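Local atomic coordinates of dTDP Sugar Isomerase (Desulfovibrio desulfuricans subsp. desulfuricans str. G20, PDB entry 3EJK), a protein that probably catalyses the 3,5-epimerization of dTDP-4-dehydro-6-deoxy-alpha-D-glucose to dTDP-4-dehydro-beta-L-rhamnose, a step on the way to dTDP-L-rhamnose. Residues M74-A79 with V122-A127; H86-D91 with F161-A166. All coordinates share one frame; numbering follows the deposited sequence.

Contact 1: residues M74-A79 with V122-A127; sequences MTQLFA and VWYGFA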
loop_
_atom_site.group_PDB
_atom_site.type_symbol
_atom_site.label_atom_id
_atom_site.label_comp_id
_atom_site.label_asym_id
_atom_site.label_seq_id
_atom_site.Cartn_x
_atom_site.Cartn_y
_atom_site.Cartn_z
HETATM N N MSE A 74 17.236 5.367 8.362
HETATM C CA MSE A 74 15.869 5.303 7.869
HETATM C C MSE A 74 14.797 5.284 8.949
HETATM O O MSE A 74 14.952 4.650 9.999
HETATM C CB MSE A 74 15.698 4.058 6.980
HETATM C CG MSE A 74 14.404 4.008 6.236
HETATM SE SE MSE A 74 14.097 2.275 5.371
HETATM C CE MSE A 74 15.628 2.223 4.217
ATOM N N THR A 75 13.708 5.993 8.646
ATOM C CA THR A 75 12.490 5.988 9.460
ATOM C C THR A 75 11.407 5.202 8.726
ATOM O O THR A 75 11.239 5.342 7.515
ATOM C CB THR A 75 11.966 7.414 9.705
ATOM O OG1 THR A 75 12.922 8.125 10.469
ATOM C CG2 THR A 75 10.617 7.428 10.433
ATOM N N GLN A 76 10.658 4.410 9.489
ATOM C CA GLN A 76 9.567 3.601 8.941
ATOM C C GLN A 76 8.231 4.259 9.246
ATOM O O GLN A 76 8.056 4.910 10.283
ATOM C CB GLN A 76 9.536 2.188 9.557
ATOM C CG GLN A 76 10.888 1.532 9.825
ATOM C CD GLN A 76 11.819 1.495 8.631
ATOM O OE1 GLN A 76 11.408 1.199 7.503
ATOM N NE2 GLN A 76 13.112 1.729 8.889
ATOM N N LEU A 77 7.317 4.117 8.287
ATOM C CA LEU A 77 5.911 4.555 8.428
ATOM C C LEU A 77 5.023 3.401 7.954
ATOM O O LEU A 77 4.791 3.204 6.761
ATOM C CB LEU A 77 5.587 5.849 7.678
ATOM C CG LEU A 77 6.239 7.123 8.216
ATOM C CD1 LEU A 77 5.926 8.295 7.294
ATOM C CD2 LEU A 77 5.781 7.399 9.612
ATOM N N PHE A 78 4.578 2.636 8.945
ATOM C CA PHE A 78 3.754 1.438 8.769
ATOM C C PHE A 78 2.269 1.725 8.793
ATOM O O PHE A 78 1.762 2.440 9.658
ATOM C CB PHE A 78 3.964 0.442 9.926
ATOM C CG PHE A 78 5.173 -0.451 9.808
ATOM C CD1 PHE A 78 6.204 -0.178 8.949
ATOM C CD2 PHE A 78 5.287 -1.553 10.660
ATOM C CE1 PHE A 78 7.317 -1.016 8.878
ATOM C CE2 PHE A 78 6.414 -2.386 10.612
ATOM C CZ PHE A 78 7.430 -2.098 9.714
ATOM N N ALA A 79 1.588 1.096 7.847
ATOM C CA ALA A 79 0.117 1.025 7.849
ATOM C C ALA A 79 -0.244 -0.405 7.495
ATOM O O ALA A 79 0.499 -1.070 6.796
ATOM C CB ALA A 79 -0.553 2.036 6.914
ATOM N N VAL A 122 16.034 1.961 16.165
ATOM C CA VAL A 122 15.103 1.277 17.047
ATOM C C VAL A 122 14.796 -0.063 16.391
ATOM O O VAL A 122 14.428 -0.117 15.214
ATOM C CB VAL A 122 13.778 2.044 17.253
ATOM C CG1 VAL A 122 12.734 1.157 17.966
ATOM C CG2 VAL A 122 14.008 3.315 18.046
ATOM N N TRP A 123 14.989 -1.137 17.144
ATOM C CA TRP A 123 14.679 -2.486 16.662
ATOM C C TRP A 123 13.183 -2.684 16.556
ATOM O O TRP A 123 12.409 -2.237 17.409
ATOM C CB TRP A 123 15.214 -3.567 17.593
ATOM C CG TRP A 123 16.708 -3.722 17.639
ATOM C CD1 TRP A 123 17.552 -3.242 18.604
ATOM C CD2 TRP A 123 17.525 -4.445 16.716
ATOM N NE1 TRP A 123 18.851 -3.608 18.325
ATOM C CE2 TRP A 123 18.860 -4.343 17.167
ATOM C CE3 TRP A 123 17.265 -5.157 15.542
ATOM C CZ2 TRP A 123 19.915 -4.928 16.490
ATOM C CZ3 TRP A 123 18.326 -5.733 14.874
ATOM C CH2 TRP A 123 19.625 -5.601 15.334
ATOM N N TYR A 124 12.790 -3.368 15.495
ATOM C CA TYR A 124 11.383 -3.710 15.286
ATOM C C TYR A 124 11.151 -5.122 14.761
ATOM O O TYR A 124 11.972 -5.734 14.115
ATOM C CB TYR A 124 10.648 -2.665 14.438
ATOM C CG TYR A 124 11.199 -2.425 13.055
ATOM C CD1 TYR A 124 12.169 -1.470 12.830
ATOM C CD2 TYR A 124 10.713 -3.133 11.969
ATOM C CE1 TYR A 124 12.667 -1.238 11.542
ATOM C CE2 TYR A 124 11.195 -2.924 10.692
ATOM C CZ TYR A 124 12.169 -1.973 10.478
ATOM O OH TYR A 124 12.652 -1.761 9.197
ATOM N N GLY A 125 10.009 -5.632 15.164
ATOM C CA GLY A 125 9.531 -6.947 14.760
ATOM C C GLY A 125 8.017 -6.918 14.715
ATOM O O GLY A 125 7.383 -6.092 15.368
ATOM N N PHE A 126 7.440 -7.807 13.925
ATOM C CA PHE A 126 5.980 -7.875 13.843
ATOM C C PHE A 126 5.502 -9.239 13.394
ATOM O O PHE A 126 6.241 -10.008 12.773
ATOM C CB PHE A 126 5.415 -6.758 12.950
ATOM C CG PHE A 126 6.022 -6.697 11.568
ATOM C CD1 PHE A 126 5.516 -7.449 10.539
ATOM C CD2 PHE A 126 7.104 -5.870 11.307
ATOM C CE1 PHE A 126 6.059 -7.380 9.266
ATOM C CE2 PHE A 126 7.659 -5.804 10.052
ATOM C CZ PHE A 126 7.138 -6.568 9.022
ATOM N N ALA A 127 4.263 -9.524 13.762
ATOM C CA ALA A 127 3.604 -10.783 13.438
ATOM C C ALA A 127 2.121 -10.610 13.160
ATOM O O ALA A 127 1.456 -9.784 13.755
ATOM C CB ALA A 127 3.803 -11.793 14.569
#
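Phe78 points its ring edge between Tyr124 and Phe126, so that one ring of strand 76-82 serves two rings of strand 123-128. Both pairs are offset T-shaped stacks with Phe78 as the edge partner: its plane stands at 89° to both rings, with centroids 5.8 Å from Tyr124 and 5.4 Å from Phe126. Phe78 CE2 and CZ both lie against Phe126, CE2 at 3.6 Å from Phe126 CD2, and Phe78 CZ also reaches Tyr124 CE2 at 4.0 Å. Two residues apart on strand 123-128, Tyr124 and Phe126 both point toward strand 76-82; both hold CG between the backbone N and the carbonyl carbon (chi1 59° and 54°), a shared setting in which both rings can meet the Phe78 edge. Gln76 crosses Tyr124 at about a right angle. Its CG lies 3.7 Å from Tyr124 CE1, and a bend at chi2 swings the amide, tilted from the ring plane, until CD is 3.4 Å from Tyr124 OH. This is packing; Gln76 OE1 bonds instead to Asn138 ND2, and Tyr124 OH to a bound citrate, probably from the crystallisation liquor. All four touching residues are buried. The strand axes run nearly parallel but 11.4 Å apart, a spacing bridged by side chains of two facing sheets, as in the core of a cupin-type beta-sandwich; the citrate may mark a pocket at the Tyr124 end.

Contact 2: residues H86-D91 with F161-A166; sequences HVVLYD and FSWAGA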
loop_
_atom_site.group_PDB
_atom_site.type_symbol
_atom_site.label_atom_id
_atom_site.label_comp_id
_atom_site.label_asym_id
_atom_site.label_seq_id
_atom_site.Cartn_x
_atom_site.Cartn_y
_atom_site.Cartn_z
ATOM N N HIS A 86 0.780 -7.434 15.221
ATOM C CA HIS A 86 1.324 -7.011 16.500
ATOM C C HIS A 86 2.750 -6.594 16.225
ATOM O O HIS A 86 3.551 -7.375 15.703
ATOM C CB HIS A 86 1.258 -8.122 17.549
ATOM C CG HIS A 86 -0.087 -8.251 18.187
ATOM N ND1 HIS A 86 -0.279 -8.829 19.426
ATOM C CD2 HIS A 86 -1.302 -7.790 17.794
ATOM C CE1 HIS A 86 -1.562 -8.769 19.740
ATOM N NE2 HIS A 86 -2.202 -8.134 18.772
ATOM N N VAL A 87 3.038 -5.335 16.522
ATOM C CA VAL A 87 4.383 -4.798 16.369
ATOM C C VAL A 87 5.015 -4.606 17.738
ATOM O O VAL A 87 4.355 -4.201 18.687
ATOM C CB VAL A 87 4.402 -3.415 15.665
ATOM C CG1 VAL A 87 5.860 -2.954 15.436
ATOM C CG2 VAL A 87 3.620 -3.434 14.355
ATOM N N VAL A 88 6.292 -4.946 17.833
ATOM C CA VAL A 88 7.049 -4.673 19.038
ATOM C C VAL A 88 8.282 -3.873 18.679
ATOM O O VAL A 88 9.007 -4.193 17.737
ATOM C CB VAL A 88 7.480 -5.931 19.797
ATOM C CG1 VAL A 88 8.405 -5.546 20.951
ATOM C CG2 VAL A 88 6.268 -6.731 20.303
ATOM N N LEU A 89 8.497 -2.819 19.453
ATOM C CA LEU A 89 9.648 -1.924 19.279
ATOM C C LEU A 89 10.524 -2.046 20.509
ATOM O O LEU A 89 10.028 -2.182 21.609
ATOM C CB LEU A 89 9.199 -0.458 19.121
ATOM C CG LEU A 89 8.175 -0.132 18.021
ATOM C CD1 LEU A 89 8.062 1.390 17.896
ATOM C CD2 LEU A 89 8.614 -0.730 16.733
ATOM N N TYR A 90 11.831 -2.060 20.280
ATOM C CA TYR A 90 12.834 -2.137 21.353
ATOM C C TYR A 90 13.911 -1.084 21.170
ATOM O O TYR A 90 14.603 -1.045 20.155
ATOM C CB TYR A 90 13.481 -3.508 21.439
ATOM C CG TYR A 90 14.676 -3.488 22.365
ATOM C CD1 TYR A 90 14.518 -3.218 23.715
ATOM C CD2 TYR A 90 15.956 -3.723 21.885
ATOM C CE1 TYR A 90 15.594 -3.171 24.558
ATOM C CE2 TYR A 90 17.034 -3.699 22.734
ATOM C CZ TYR A 90 16.848 -3.419 24.058
ATOM O OH TYR A 90 17.924 -3.375 24.892
ATOM N N ASP A 91 14.008 -0.222 22.170
ATOM C CA ASP A 91 14.964 0.895 22.152
ATOM C C ASP A 91 16.354 0.481 22.622
ATOM O O ASP A 91 16.654 0.463 23.813
ATOM C CB ASP A 91 14.442 2.043 23.004
ATOM C CG ASP A 91 15.163 3.338 22.744
ATOM O OD1 ASP A 91 16.248 3.306 22.114
ATOM O OD2 ASP A 91 14.632 4.385 23.180
ATOM N N PHE A 161 12.098 -9.381 24.221
ATOM C CA PHE A 161 10.733 -9.795 23.937
ATOM C C PHE A 161 10.691 -11.161 23.273
ATOM O O PHE A 161 11.348 -11.396 22.265
ATOM C CB PHE A 161 10.002 -8.780 23.050
ATOM C CG PHE A 161 8.574 -9.162 22.772
ATOM C CD1 PHE A 161 7.582 -8.833 23.661
ATOM C CD2 PHE A 161 8.232 -9.869 21.629
ATOM C CE1 PHE A 161 6.256 -9.194 23.420
ATOM C CE2 PHE A 161 6.917 -10.238 21.382
ATOM C CZ PHE A 161 5.923 -9.895 22.292
ATOM N N SER A 162 9.849 -12.023 23.825
ATOM C CA SER A 162 9.697 -13.394 23.334
ATOM C C SER A 162 8.531 -13.582 22.381
ATOM O O SER A 162 7.383 -13.669 22.781
ATOM C CB SER A 162 9.532 -14.357 24.501
ATOM O OG SER A 162 9.359 -15.676 24.040
ATOM N N TRP A 163 8.847 -13.677 21.108
ATOM C CA TRP A 163 7.821 -13.905 20.102
ATOM C C TRP A 163 7.196 -15.254 20.304
ATOM O O TRP A 163 6.030 -15.461 20.002
ATOM C CB TRP A 163 8.369 -13.819 18.678
ATOM C CG TRP A 163 8.513 -12.437 18.271
ATOM C CD1 TRP A 163 9.668 -11.746 18.104
ATOM C CD2 TRP A 163 7.450 -11.519 18.020
ATOM N NE1 TRP A 163 9.390 -10.456 17.742
ATOM C CE2 TRP A 163 8.034 -10.288 17.690
ATOM C CE3 TRP A 163 6.057 -11.617 18.050
ATOM C CZ2 TRP A 163 7.281 -9.162 17.394
ATOM C CZ3 TRP A 163 5.311 -10.491 17.749
ATOM C CH2 TRP A 163 5.923 -9.285 17.428
ATOM N N ALA A 164 7.975 -16.161 20.863
ATOM C CA ALA A 164 7.486 -17.536 21.049
ATOM C C ALA A 164 6.372 -17.553 22.076
ATOM O O ALA A 164 5.507 -18.420 22.086
ATOM C CB ALA A 164 8.603 -18.454 21.478
ATOM N N GLY A 165 6.397 -16.552 22.932
ATOM C CA GLY A 165 5.444 -16.454 24.017
ATOM C C GLY A 165 4.267 -15.566 23.691
ATOM O O GLY A 165 3.316 -15.485 24.452
ATOM N N ALA A 166 4.318 -14.913 22.546
ATOM C CA ALA A 166 3.241 -13.965 22.159
ATOM C C ALA A 166 1.902 -14.610 21.850
ATOM O O ALA A 166 1.814 -15.702 21.303
ATOM C CB ALA A 166 3.670 -13.098 20.960
#
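His86 meets Trp163 through its backbone: the carbonyl O lies 3.5 Å from Trp163 CH2, at the edge of the indole and near its plane. The side chain of His86 starts out toward the loop 161-166, but its imidazole swings off it. Trp163 reaches the strand with the far corner of its six-membered ring, CG being set anti to its own carbonyl carbon (chi1 -79°). Val87, next along, has its side chain turned away from the loop and packs on Phe126 and Leu107. Val88 then faces the loop and is the main contributor from the strand. Its CG2 sits over one face of the Phe161 ring, 3.7 Å from the centroid and only 11° off the ring normal, a CH-pi contact. CG1, anti to the backbone N (chi1 173°), is directed instead to the root of the same side chain, 4.1 Å from Phe161 CG. The CG2 methyl also lies 3.9 Å from Trp163 CH2, and CB is 4.0 Å from Trp163 CZ2, so the branched valine fills the angle between the two aromatic groups. Here a C-terminal loop folds over the outer face of the sheet formed by strands 102-108, 84-90, 123-128, 65-71 and 149-151, one of the sheets of the cupin fold. Trp68 of strand 65-71 extends the cluster, touching Val88, Phe161 and Trp163. Within the loop the two rings also pack on each other: Phe161 CE2 stands 3.6 Å above the indole plane, over its centre, while Trp163 CD2 lies at the edge of the Phe161 ring. The turn behind them is held by backbone bonds from Gly165 N to Ser162 O and from Ala166 N to Trp163 O. Farther along the strand, Tyr90 packs on Ile159 and Pro160, just ahead of Phe161.

Strands 84-90 and 123-128 are antiparallel neighbours in one sheet, and through them contacts 1 and 2, whose centres are 12 Å apart, lie on its two sides. Contact 1 is near the centre of the chain, between this sheet and the one containing strand 76-82; contact 2 is farther out, where the C-terminal loop crosses the sheet's outer side. Probable backbone hydrogen bonds join them directly: His86 N to Ala127 O and Val88 N to Gly125 O, each at 2.9 Å. Along the chain the segments alternate, 74-79, 86-91, 122-127 and 161-166, tying the inner packing and the outer loop to the same pair of strands.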